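Local coordinates for large adhesion protein (Lap) involved in biofilm formation (Marinobacter hydrocarbonoclasticus, PDB 6XI3) that probably acts in biofilm formation as a calcium-binding adhesin, its tandem Ig-like beta-sandwich repeats forming part of the region that extends it toward its target, at residues A44-T49 with I61-S66. Numbering follows the deposited sequence.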
# COMPACT_ATOMS: atom_id res chain seq x y z
N ALA A 44 39.59 40.47 -1.56
CA ALA A 44 39.30 41.33 -0.40
C ALA A 44 40.17 42.57 -0.48
O ALA A 44 41.30 42.49 -1.01
CB ALA A 44 39.54 40.59 0.88
N ASN A 45 39.67 43.64 0.10
CA ASN A 45 40.40 44.91 0.28
C ASN A 45 40.54 45.13 1.78
O ASN A 45 39.49 44.98 2.53
CB ASN A 45 39.73 46.09 -0.41
CG ASN A 45 39.44 45.86 -1.88
OD1 ASN A 45 39.97 44.94 -2.50
ND2 ASN A 45 38.62 46.76 -2.44
N LEU A 46 41.78 45.42 2.19
CA LEU A 46 42.19 45.65 3.59
C LEU A 46 42.83 47.03 3.68
O LEU A 46 43.50 47.43 2.72
CB LEU A 46 43.29 44.66 3.97
CG LEU A 46 43.01 43.20 3.68
CD1 LEU A 46 44.27 42.40 3.86
CD2 LEU A 46 41.93 42.70 4.61
N SER A 47 42.75 47.65 4.85
CA SER A 47 43.55 48.85 5.18
C SER A 47 43.87 48.87 6.67
O SER A 47 43.30 48.07 7.45
CB SER A 47 42.82 50.11 4.73
OG SER A 47 41.52 50.18 5.29
N GLY A 48 44.77 49.76 7.07
CA GLY A 48 44.92 50.06 8.50
C GLY A 48 45.76 51.29 8.73
O GLY A 48 46.09 52.05 7.75
N THR A 49 46.09 51.47 10.00
CA THR A 49 46.86 52.61 10.53
C THR A 49 47.90 52.06 11.49
O THR A 49 47.70 50.97 12.05
CB THR A 49 45.94 53.62 11.25
OG1 THR A 49 45.41 52.93 12.39
CG2 THR A 49 44.83 54.12 10.35
N ILE A 61 50.18 40.06 7.08
CA ILE A 61 48.72 39.86 7.16
C ILE A 61 48.45 38.38 6.94
O ILE A 61 49.08 37.80 6.05
CB ILE A 61 48.02 40.74 6.14
CG1 ILE A 61 48.05 42.20 6.59
CG2 ILE A 61 46.59 40.26 5.92
CD1 ILE A 61 47.94 43.13 5.44
N THR A 62 47.57 37.81 7.73
CA THR A 62 46.99 36.48 7.42
C THR A 62 45.48 36.64 7.29
O THR A 62 44.85 37.47 8.02
CB THR A 62 47.39 35.41 8.43
OG1 THR A 62 46.80 35.86 9.64
CG2 THR A 62 48.90 35.25 8.55
N ILE A 63 44.92 35.90 6.35
CA ILE A 63 43.46 35.74 6.24
C ILE A 63 43.22 34.24 6.37
O ILE A 63 43.78 33.50 5.55
CB ILE A 63 42.92 36.30 4.93
CG1 ILE A 63 43.54 37.66 4.61
CG2 ILE A 63 41.39 36.34 5.02
CD1 ILE A 63 42.97 38.30 3.39
N THR A 64 42.49 33.85 7.42
CA THR A 64 42.20 32.45 7.76
C THR A 64 40.71 32.18 7.56
O THR A 64 39.87 32.96 8.06
CB THR A 64 42.62 32.15 9.21
OG1 THR A 64 43.98 32.56 9.31
CG2 THR A 64 42.49 30.70 9.59
N ASP A 65 40.38 31.06 6.94
CA ASP A 65 38.97 30.73 6.67
C ASP A 65 38.45 29.72 7.72
O ASP A 65 39.23 29.32 8.63
CB ASP A 65 38.84 30.27 5.22
CG ASP A 65 39.41 28.89 4.98
OD1 ASP A 65 39.74 28.21 5.99
OD2 ASP A 65 39.48 28.48 3.79
N SER A 66 37.19 29.32 7.57
CA SER A 66 36.43 28.41 8.46
C SER A 66 37.07 27.01 8.50
O SER A 66 36.68 26.23 9.36
CB SER A 66 34.98 28.34 8.02
OG SER A 66 34.88 27.90 6.67
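I61 meets L46 end to end across the core of the first beta-sandwich domain. Its CG2 methyl lies 3.8 Å from CD1 of L46, and its CD1 comes within 4.1 Å of that same leucine methyl. With CG2 anti to the backbone N and CG1 beside it (chi1 -73°), and CG1 extended to CD1 (chi2 155°), the isoleucine brings the ends of both branches to one methyl. The nearest alpha carbons of the two segments, CA of L46 and CA of I61, are 9.4 Å apart, a spacing that belongs to facing sheets joined through side chains. T62 turns its side chain the other way, over I70 and N72 of the neighbouring strand 70-76. I63 then returns to the interior, where its CD1 sits 4.3 Å from CD1 of L46, a slightly longer approach than that of I61. The leucine methyl is thus met from two successive inward positions of strand 58-64; L85 packs on I61, and V88 and L93 on I63. Farther along, OD1 of D65 accepts a hydrogen bond from N of A67, and its OD2 accepts from ND2 of N69 and N of V94, while the hydroxyl of S66 bonds to the carbonyl oxygen of D95, a residue of the calcium site at the boundary with the next domain. On the other sheet, L46 also packs on L34. Everything that touches between 44-49 and 61-66 is buried hydrocarbon, which implies that the two sheets probably cohere here through dispersion and the exclusion of water, since the two segments share no hydrogen bond.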